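Local atomic coordinates of putative peptidase (Parabacteroides merdae, PDB entry 4L8K), a protein that is a putative peptidase of family S41, and so probably cleaves peptide bonds by a serine-protease mechanism. Residues V154-G159 with N218-S223; I177-T182 with N197-S202; Y181-K186 with P269-N274. All blocks are in the same frame, centred on the assembly; numbering follows the deposited sequence.

Contact 1: V154-G159 with N218-S223. With PO4 (phosphate ion), chain E.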
loop_
_atom_site.group_PDB
_atom_site.type_symbol
_atom_site.label_atom_id
_atom_site.label_comp_id
_atom_site.label_asym_id
_atom_site.label_seq_id
_atom_site.Cartn_x
_atom_site.Cartn_y
_atom_site.Cartn_z
ATOM N N VAL A 154 -7.745 0.062 -6.604
ATOM C CA VAL A 154 -7.183 0.702 -5.393
ATOM C C VAL A 154 -5.893 1.493 -5.746
ATOM O O VAL A 154 -5.034 1.701 -4.888
ATOM C CB VAL A 154 -6.948 -0.289 -4.215
ATOM C CG1 VAL A 154 -8.273 -0.800 -3.646
ATOM C CG2 VAL A 154 -6.004 -1.433 -4.604
ATOM N N ARG A 155 -5.764 1.931 -7.005
ATOM C CA ARG A 155 -4.647 2.773 -7.414
ATOM C C ARG A 155 -4.783 4.121 -6.718
ATOM O O ARG A 155 -5.910 4.594 -6.543
ATOM C CB ARG A 155 -4.630 2.977 -8.936
ATOM C CG ARG A 155 -4.254 1.726 -9.720
ATOM C CD ARG A 155 -4.330 1.961 -11.228
ATOM N NE ARG A 155 -5.710 2.201 -11.661
ATOM C CZ ARG A 155 -6.068 2.665 -12.854
ATOM N NH1 ARG A 155 -5.143 2.996 -13.752
ATOM N NH2 ARG A 155 -7.352 2.820 -13.153
ATOM N N ASP A 156 -3.661 4.720 -6.289
ATOM C CA ASP A 156 -3.633 5.998 -5.583
ATOM C C ASP A 156 -4.323 5.924 -4.204
ATOM O O ASP A 156 -4.748 6.943 -3.686
ATOM C CB ASP A 156 -4.220 7.131 -6.437
ATOM C CG ASP A 156 -3.206 7.762 -7.368
ATOM O OD1 ASP A 156 -2.228 7.070 -7.747
ATOM O OD2 ASP A 156 -3.386 8.938 -7.718
ATOM N N ASN A 157 -4.401 4.729 -3.607
ATOM C CA ASN A 157 -4.993 4.573 -2.291
ATOM C C ASN A 157 -3.849 4.371 -1.294
ATOM O O ASN A 157 -3.258 3.299 -1.224
ATOM C CB ASN A 157 -6.019 3.420 -2.277
ATOM C CG ASN A 157 -6.772 3.235 -0.969
ATOM O OD1 ASN A 157 -6.284 3.573 0.123
ATOM N ND2 ASN A 157 -7.968 2.631 -1.049
ATOM N N GLY A 158 -3.533 5.443 -0.566
ATOM C CA GLY A 158 -2.472 5.494 0.434
ATOM C C GLY A 158 -2.771 4.791 1.748
ATOM O O GLY A 158 -2.000 4.901 2.695
ATOM N N GLY A 159 -3.869 4.040 1.805
ATOM C CA GLY A 159 -4.247 3.289 2.995
ATOM C C GLY A 159 -5.305 3.963 3.834
ATOM O O GLY A 159 -6.107 4.745 3.331
ATOM N N ASN A 218 -0.976 0.467 -8.176
ATOM C CA ASN A 218 0.111 1.310 -8.654
ATOM C C ASN A 218 1.023 1.608 -7.465
ATOM O O ASN A 218 0.719 1.174 -6.361
ATOM C CB ASN A 218 -0.371 2.586 -9.396
ATOM C CG ASN A 218 -1.091 3.618 -8.579
ATOM O OD1 ASN A 218 -1.329 3.461 -7.380
ATOM N ND2 ASN A 218 -1.477 4.694 -9.230
ATOM N N ARG A 219 2.157 2.285 -7.685
ATOM C CA ARG A 219 3.104 2.635 -6.631
ATOM C C ARG A 219 2.445 3.475 -5.530
ATOM O O ARG A 219 2.911 3.485 -4.391
ATOM C CB ARG A 219 4.324 3.388 -7.224
ATOM C CG ARG A 219 5.548 3.407 -6.311
ATOM C CD ARG A 219 6.034 2.025 -5.905
ATOM N NE ARG A 219 7.260 2.213 -5.156
ATOM C CZ ARG A 219 7.974 1.267 -4.564
ATOM N NH1 ARG A 219 7.502 0.028 -4.470
ATOM N NH2 ARG A 219 9.126 1.567 -3.990
ATOM N N HIS A 220 1.352 4.149 -5.858
ATOM C CA HIS A 220 0.645 4.947 -4.887
ATOM C C HIS A 220 -0.429 4.132 -4.143
ATOM O O HIS A 220 -1.210 4.729 -3.414
ATOM C CB HIS A 220 0.107 6.213 -5.522
ATOM C CG HIS A 220 1.192 7.215 -5.742
ATOM N ND1 HIS A 220 1.741 7.416 -6.985
ATOM C CD2 HIS A 220 1.832 8.017 -4.858
ATOM C CE1 HIS A 220 2.670 8.355 -6.836
ATOM N NE2 HIS A 220 2.784 8.724 -5.572
ATOM N N SER A 221 -0.400 2.767 -4.244
ATOM C CA SER A 221 -1.196 1.817 -3.457
ATOM C C SER A 221 -0.269 1.356 -2.326
ATOM O O SER A 221 0.721 0.678 -2.598
ATOM C CB SER A 221 -1.680 0.626 -4.299
ATOM O OG SER A 221 -2.491 0.997 -5.400
ATOM N N TYR A 222 -0.486 1.804 -1.094
ATOM C CA TYR A 222 0.446 1.442 -0.033
ATOM C C TYR A 222 -0.210 1.453 1.338
ATOM O O TYR A 222 -1.377 1.825 1.459
ATOM C CB TYR A 222 1.698 2.365 -0.044
ATOM C CG TYR A 222 1.387 3.839 0.026
ATOM C CD1 TYR A 222 1.173 4.471 1.251
ATOM C CD2 TYR A 222 1.309 4.611 -1.131
ATOM C CE1 TYR A 222 0.910 5.837 1.324
ATOM C CE2 TYR A 222 1.056 5.985 -1.067
ATOM C CZ TYR A 222 0.881 6.595 0.168
ATOM O OH TYR A 222 0.607 7.935 0.280
ATOM N N SER A 223 0.577 1.038 2.371
ATOM C CA SER A 223 0.208 0.916 3.775
ATOM C C SER A 223 -0.955 -0.087 3.919
ATOM O O SER A 223 -0.749 -1.215 3.481
ATOM C CB SER A 223 -0.072 2.276 4.393
ATOM O OG SER A 223 1.148 3.007 4.363
HETATM P P PO4 E . 3.503 2.490 7.199
HETATM O O1 PO4 E . 4.344 1.642 8.134
HETATM O O2 PO4 E . 2.900 1.571 6.089
HETATM O O3 PO4 E . 2.371 3.170 8.014
HETATM O O4 PO4 E . 4.407 3.550 6.528
HETATM O O HOH W 1 -1.938 7.712 -2.684
#
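The loops that follow two neighbouring parallel strands of the S41 domain, 149-153 and 213-217, are clasped together by the Asn218 amide and Asp156. With CG between the backbone N and the carbonyl carbon (chi1 67°), Asn218 presents both ends of its amide to that one residue: Asn218 OD1 accepts from Asp156 N at 2.9 Å, while Asn218 ND2 donates to Asp156 OD1, also at 2.9 Å, meeting the carboxylate oxygen on its anti side. An alanine in place of Asn218 would lose both bonds and would probably let the turn carrying Asp156 drift from its neighbour.

Behind this grip, Ser221 OG donates to Val154 O at 2.7 Å from above the carbonyl plane, and accepts from Asn218 N. Tyr222 N reaches Asn157 O at 3.2 Å. Both loops leave inner parallel strands of the mixed sheet, as expected of the ClpP/crotonase clan, and the second runs into helix 224-232. Gly158 lays CA over one face of the Tyr222 ring, 3.6 Å from its centroid, a CH-pi contact in which a CB would clash with the hydroxyl. Asn157 OD1 closes an Asx turn onto Gly159 N, and Asn157 ND2 is held by Tyr125 O. At the helix N-cap, Ser223 OG donates to O2 of a phosphate (2.8 Å), probably from the crystallisation liquor; His68 and Arg264 also bind it, consistent with an active-site pocket.

Contact 2: I177-T182 with N197-S202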
loop_
_atom_site.group_PDB
_atom_site.type_symbol
_atom_site.label_atom_id
_atom_site.label_comp_id
_atom_site.label_asym_id
_atom_site.label_seq_id
_atom_site.Cartn_x
_atom_site.Cartn_y
_atom_site.Cartn_z
ATOM N N ILE A 177 -8.736 -18.494 6.003
ATOM C CA ILE A 177 -7.399 -18.655 5.419
ATOM C C ILE A 177 -6.348 -17.933 6.226
ATOM O O ILE A 177 -6.643 -16.944 6.901
ATOM C CB ILE A 177 -7.331 -18.128 3.940
ATOM C CG1 ILE A 177 -7.742 -16.626 3.819
ATOM C CG2 ILE A 177 -8.065 -19.041 2.958
ATOM C CD1 ILE A 177 -7.006 -15.795 2.673
ATOM N N LEU A 178 -5.102 -18.399 6.088
ATOM C CA LEU A 178 -3.917 -17.747 6.594
ATOM C C LEU A 178 -3.646 -16.599 5.623
ATOM O O LEU A 178 -3.600 -16.852 4.426
ATOM C CB LEU A 178 -2.758 -18.776 6.642
ATOM C CG LEU A 178 -1.361 -18.214 6.972
ATOM C CD1 LEU A 178 -1.277 -17.765 8.416
ATOM C CD2 LEU A 178 -0.275 -19.227 6.641
ATOM N N THR A 179 -3.525 -15.344 6.107
ATOM C CA THR A 179 -3.308 -14.181 5.224
ATOM C C THR A 179 -1.832 -13.790 5.154
ATOM O O THR A 179 -1.397 -13.118 4.219
ATOM C CB THR A 179 -4.162 -12.978 5.670
ATOM O OG1 THR A 179 -3.679 -12.462 6.912
ATOM C CG2 THR A 179 -5.643 -13.303 5.749
ATOM N N GLY A 180 -1.079 -14.230 6.149
ATOM C CA GLY A 180 0.336 -13.947 6.268
ATOM C C GLY A 180 0.738 -13.942 7.717
ATOM O O GLY A 180 0.079 -14.577 8.555
ATOM N N TYR A 181 1.843 -13.241 8.004
ATOM C CA TYR A 181 2.443 -13.184 9.331
ATOM C C TYR A 181 2.878 -11.786 9.704
ATOM O O TYR A 181 3.158 -10.955 8.827
ATOM C CB TYR A 181 3.700 -14.101 9.396
ATOM C CG TYR A 181 3.456 -15.556 9.055
ATOM C CD1 TYR A 181 3.511 -16.003 7.740
ATOM C CD2 TYR A 181 3.266 -16.510 10.061
ATOM C CE1 TYR A 181 3.284 -17.342 7.418
ATOM C CE2 TYR A 181 3.064 -17.858 9.751
ATOM C CZ TYR A 181 3.066 -18.266 8.425
ATOM O OH TYR A 181 2.886 -19.587 8.108
ATOM N N THR A 182 3.006 -11.552 11.024
ATOM C CA THR A 182 3.558 -10.309 11.573
ATOM C C THR A 182 4.702 -10.684 12.514
ATOM O O THR A 182 4.687 -11.752 13.114
ATOM C CB THR A 182 2.492 -9.422 12.268
ATOM O OG1 THR A 182 1.869 -10.149 13.333
ATOM C CG2 THR A 182 1.423 -8.891 11.292
ATOM N N ASN A 197 4.100 -14.379 13.575
ATOM C CA ASN A 197 2.800 -14.676 14.162
ATOM C C ASN A 197 1.742 -14.791 13.046
ATOM O O ASN A 197 1.514 -13.816 12.324
ATOM C CB ASN A 197 2.400 -13.608 15.195
ATOM C CG ASN A 197 1.030 -13.858 15.783
ATOM O OD1 ASN A 197 0.820 -14.816 16.524
ATOM N ND2 ASN A 197 0.047 -13.071 15.385
ATOM N N PRO A 198 1.083 -15.964 12.894
ATOM C CA PRO A 198 0.075 -16.112 11.823
ATOM C C PRO A 198 -1.175 -15.251 12.027
ATOM O O PRO A 198 -1.695 -15.135 13.137
ATOM C CB PRO A 198 -0.279 -17.604 11.863
ATOM C CG PRO A 198 0.013 -18.025 13.239
ATOM C CD PRO A 198 1.227 -17.218 13.668
ATOM N N VAL A 199 -1.644 -14.647 10.940
ATOM C CA VAL A 199 -2.834 -13.813 10.923
ATOM C C VAL A 199 -3.837 -14.521 10.004
ATOM O O VAL A 199 -3.480 -14.924 8.901
ATOM C CB VAL A 199 -2.528 -12.342 10.493
ATOM C CG1 VAL A 199 -3.795 -11.491 10.499
ATOM C CG2 VAL A 199 -1.470 -11.710 11.383
ATOM N N TYR A 200 -5.072 -14.706 10.476
ATOM C CA TYR A 200 -6.124 -15.369 9.701
ATOM C C TYR A 200 -7.279 -14.432 9.400
ATOM O O TYR A 200 -7.496 -13.483 10.135
ATOM C CB TYR A 200 -6.667 -16.595 10.462
ATOM C CG TYR A 200 -5.621 -17.644 10.752
ATOM C CD1 TYR A 200 -5.368 -18.668 9.850
ATOM C CD2 TYR A 200 -4.876 -17.611 11.932
ATOM C CE1 TYR A 200 -4.383 -19.620 10.095
ATOM C CE2 TYR A 200 -3.892 -18.564 12.192
ATOM C CZ TYR A 200 -3.652 -19.568 11.271
ATOM O OH TYR A 200 -2.699 -20.517 11.536
ATOM N N LEU A 201 -8.035 -14.725 8.338
ATOM C CA LEU A 201 -9.234 -13.988 7.950
ATOM C C LEU A 201 -10.356 -15.000 7.655
ATOM O O LEU A 201 -10.125 -16.029 7.010
ATOM C CB LEU A 201 -8.982 -13.056 6.753
ATOM C CG LEU A 201 -10.128 -12.088 6.321
ATOM C CD1 LEU A 201 -10.458 -11.059 7.404
ATOM C CD2 LEU A 201 -9.767 -11.354 5.043
ATOM N N SER A 202 -11.550 -14.730 8.183
ATOM C CA SER A 202 -12.701 -15.595 7.991
ATOM C C SER A 202 -13.626 -14.989 6.955
ATOM O O SER A 202 -13.690 -13.764 6.854
ATOM C CB SER A 202 -13.439 -15.820 9.314
ATOM O OG SER A 202 -12.676 -16.688 10.136
#
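Val199 is the residue most covered here, and it sits where strand 197-201 meets an irregularity in strand 177-182. Its backbone bonds two successive residues: Thr179 N donates to Val199 O at 2.8 Å, nearly straight, and Val199 N donates to Gly180 O at 2.9 Å. The branches of Val199 divide the work. With CG1 anti to the backbone N (chi1 -179°), that methyl lies against Thr179 OG1, whereas CG2 meets Thr182 CG2 at 4.0 Å, the two side chains crossing at about a right angle. Thr179 OG1 is hydrogen-bonded to a methylpentanediol molecule, probably from the crystallisation liquor.

Thr182 and Asn197 form the next hydrogen-bonded pair. Asn197 N gives Thr182 O a short, straight bond (2.7 Å, 176°), and Thr182 N returns one to Asn197 O. Their side chains run side by side in the same direction, Thr182 OG1 beside Asn197 CB, on the face that also carries Val199.

On the other face, Leu178 CD1 wedges between two neighbours: it touches Pro198 CB at 3.6 Å and lies over one face of the Tyr200 ring, offset toward its rim. Beyond Pro198, the Tyr181 ring brings CE2 within 4.0 Å of Pro198 CB.

Back on the Val199 side, Thr179 is the extra residue; its CG2 is pressed tightly against Leu201 CB at 3.5 Å. Gly180 adopts backbone angles that would jam a CB against the preceding carbonyl. Two residues facing one, with the register shifted by one, make this a beta bulge in an antiparallel pair of consecutive strands.

Contact 3: Y181-K186 with P269-N274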
loop_
_atom_site.group_PDB
_atom_site.type_symbol
_atom_site.label_atom_id
_atom_site.label_comp_id
_atom_site.label_asym_id
_atom_site.label_seq_id
_atom_site.Cartn_x
_atom_site.Cartn_y
_atom_site.Cartn_z
ATOM N N TYR A 181 1.843 -13.241 8.004
ATOM C CA TYR A 181 2.443 -13.184 9.331
ATOM C C TYR A 181 2.878 -11.786 9.704
ATOM O O TYR A 181 3.158 -10.955 8.827
ATOM C CB TYR A 181 3.700 -14.101 9.396
ATOM C CG TYR A 181 3.456 -15.556 9.055
ATOM C CD1 TYR A 181 3.511 -16.003 7.740
ATOM C CD2 TYR A 181 3.266 -16.510 10.061
ATOM C CE1 TYR A 181 3.284 -17.342 7.418
ATOM C CE2 TYR A 181 3.064 -17.858 9.751
ATOM C CZ TYR A 181 3.066 -18.266 8.425
ATOM O OH TYR A 181 2.886 -19.587 8.108
ATOM N N THR A 182 3.006 -11.552 11.024
ATOM C CA THR A 182 3.558 -10.309 11.573
ATOM C C THR A 182 4.702 -10.684 12.514
ATOM O O THR A 182 4.687 -11.752 13.114
ATOM C CB THR A 182 2.492 -9.422 12.268
ATOM O OG1 THR A 182 1.869 -10.149 13.333
ATOM C CG2 THR A 182 1.423 -8.891 11.292
ATOM N N GLN A 183 5.700 -9.820 12.604
ATOM C CA GLN A 183 6.846 -9.916 13.509
ATOM C C GLN A 183 6.964 -8.601 14.214
ATOM O O GLN A 183 6.590 -7.594 13.633
ATOM C CB GLN A 183 8.143 -10.188 12.736
ATOM C CG GLN A 183 8.252 -11.562 12.151
ATOM C CD GLN A 183 9.646 -11.785 11.647
ATOM O OE1 GLN A 183 10.002 -11.365 10.552
ATOM N NE2 GLN A 183 10.466 -12.461 12.434
ATOM N N TYR A 184 7.492 -8.562 15.427
ATOM C CA TYR A 184 7.689 -7.255 16.031
ATOM C C TYR A 184 9.083 -7.209 16.658
ATOM O O TYR A 184 9.676 -8.255 16.946
ATOM C CB TYR A 184 6.555 -6.848 16.988
ATOM C CG TYR A 184 6.454 -7.616 18.285
ATOM C CD1 TYR A 184 5.640 -8.741 18.389
ATOM C CD2 TYR A 184 7.068 -7.146 19.445
ATOM C CE1 TYR A 184 5.489 -9.415 19.602
ATOM C CE2 TYR A 184 6.932 -7.815 20.659
ATOM C CZ TYR A 184 6.139 -8.950 20.734
ATOM O OH TYR A 184 6.024 -9.624 21.929
ATOM N N LYS A 185 9.647 -5.999 16.739
ATOM C CA LYS A 185 10.984 -5.781 17.273
ATOM C C LYS A 185 10.994 -6.220 18.734
ATOM O O LYS A 185 10.216 -5.698 19.536
ATOM C CB LYS A 185 11.402 -4.312 17.095
ATOM C CG LYS A 185 12.909 -4.121 17.073
ATOM C CD LYS A 185 13.478 -4.288 15.682
ATOM C CE LYS A 185 14.909 -4.737 15.681
ATOM N NZ LYS A 185 15.823 -3.787 16.394
ATOM N N LYS A 186 11.787 -7.273 19.028
ATOM C CA LYS A 186 11.937 -7.892 20.343
ATOM C C LYS A 186 13.041 -7.172 21.167
ATOM O O LYS A 186 12.925 -7.050 22.392
ATOM C CB LYS A 186 12.285 -9.387 20.155
ATOM C CG LYS A 186 11.918 -10.304 21.310
ATOM C CD LYS A 186 12.049 -11.797 20.933
ATOM C CE LYS A 186 13.473 -12.317 20.929
ATOM N NZ LYS A 186 14.002 -12.517 19.550
ATOM N N PRO A 269 7.611 -5.752 10.544
ATOM C CA PRO A 269 7.626 -6.422 9.235
ATOM C C PRO A 269 6.347 -7.282 9.053
ATOM O O PRO A 269 5.942 -8.013 9.963
ATOM C CB PRO A 269 8.871 -7.324 9.289
ATOM C CG PRO A 269 9.602 -6.938 10.513
ATOM C CD PRO A 269 8.615 -6.342 11.450
ATOM N N VAL A 270 5.695 -7.148 7.896
ATOM C CA VAL A 270 4.535 -7.947 7.510
ATOM C C VAL A 270 5.048 -8.932 6.462
ATOM O O VAL A 270 5.731 -8.523 5.511
ATOM C CB VAL A 270 3.323 -7.104 7.022
ATOM C CG1 VAL A 270 2.282 -7.972 6.315
ATOM C CG2 VAL A 270 2.680 -6.345 8.178
ATOM N N LEU A 271 4.773 -10.235 6.673
ATOM C CA LEU A 271 5.219 -11.275 5.768
ATOM C C LEU A 271 4.051 -11.918 5.060
ATOM O O LEU A 271 2.966 -12.040 5.630
ATOM C CB LEU A 271 6.039 -12.360 6.516
ATOM C CG LEU A 271 7.070 -11.897 7.554
ATOM C CD1 LEU A 271 7.622 -13.058 8.316
ATOM C CD2 LEU A 271 8.189 -11.106 6.908
ATOM N N ASP A 272 4.285 -12.392 3.826
ATOM C CA ASP A 272 3.259 -13.112 3.096
ATOM C C ASP A 272 3.194 -14.590 3.609
ATOM O O ASP A 272 3.902 -14.942 4.554
ATOM C CB ASP A 272 3.494 -13.013 1.567
ATOM C CG ASP A 272 4.799 -13.578 1.026
ATOM O OD1 ASP A 272 5.392 -14.473 1.689
ATOM O OD2 ASP A 272 5.195 -13.175 -0.084
ATOM N N VAL A 273 2.356 -15.448 2.988
ATOM C CA VAL A 273 2.197 -16.848 3.397
ATOM C C VAL A 273 3.508 -17.672 3.179
ATOM O O VAL A 273 3.652 -18.747 3.750
ATOM C CB VAL A 273 0.977 -17.543 2.738
ATOM C CG1 VAL A 273 -0.327 -16.920 3.227
ATOM C CG2 VAL A 273 1.068 -17.523 1.199
ATOM N N ASN A 274 4.454 -17.153 2.387
ATOM C CA ASN A 274 5.747 -17.819 2.147
ATOM C C ASN A 274 6.834 -17.198 3.043
ATOM O O ASN A 274 8.022 -17.468 2.844
ATOM C CB ASN A 274 6.154 -17.742 0.662
ATOM C CG ASN A 274 5.078 -18.226 -0.269
ATOM O OD1 ASN A 274 4.504 -19.308 -0.108
ATOM N ND2 ASN A 274 4.743 -17.400 -1.234
HETATM O O HOH W 2 2.846 -20.248 5.586
#
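Tyr181 O receives the shortest direct hydrogen bond across this contact, from Leu271 N at 2.8 Å and almost straight at 175°. The bond is returned by Tyr181 N, which donates to Leu271 O at 2.9 Å, so the two residues form a closed antiparallel hydrogen-bonded pair. Val270 CA adds a longer CA-H...O contact to the same tyrosine carbonyl. A third backbone bond, from Gln183 N to Pro269 O at 3.2 Å, carries the pairing one step past the end of strand 177-182.

The phenol of Tyr181 runs along the chain that leaves strand 270-271. Its chi1 of -57° places the ring alongside this chain, and chi2 of 87° turns the ring edge to the backbone carbonyls: Asp272 O lies near the ring plane, 3.4 Å from Tyr181 CD1, and Val273 O follows beyond it. A water lies between Tyr181 OH and Val273 O, at distances short enough to be treated with caution. Nearer the backbone, Tyr181 CB rests on Leu271 CB.

Gln183 reaches obliquely over Leu271, with Gln183 OE1 3.7 Å from Leu271 CD1, while its NE2 is engaged by Thr194 O. The Pro269 ring packs against the Gln183 backbone, its CD 3.2 Å from Gln183 O. On the face away from Tyr181 and Leu271, the methyls Thr182 CG2 and Val270 CG2 are 4.2 Å apart.

Past the strand, Asp272 OD1 accepts from Asn274 N at 2.9 Å, from above the carboxylate plane, and also from Gln276 N; the first bond closes an Asx turn. The whole is a short antiparallel pairing, with strand 270-271 forming one edge of a small three-stranded sheet in which 177-182 is the central strand, and an Asx turn where the edge strand gives out.

Contacts 2 and 3 lie along the two edges of strand 177-182, sharing Tyr181 and Thr182; their centres are about 10 Å apart, and Val273 CG1 packs against the backbone around Leu178 and Thr179. Together they make the three-stranded antiparallel sheet 197-201, 177-182, 270-271. Contact 1 stands apart, its centre about 20 Å from that of contact 3 and about 21 Å from that of contact 2, at the ends of strands 149-153 and 213-217 in the larger mixed sheet. Along the chain, contact 2 falls wholly between the two halves of contact 1, whereas the segments of contact 3 alternate with them. Helix 224-232, which begins beside contact 1, also packs on the small sheet.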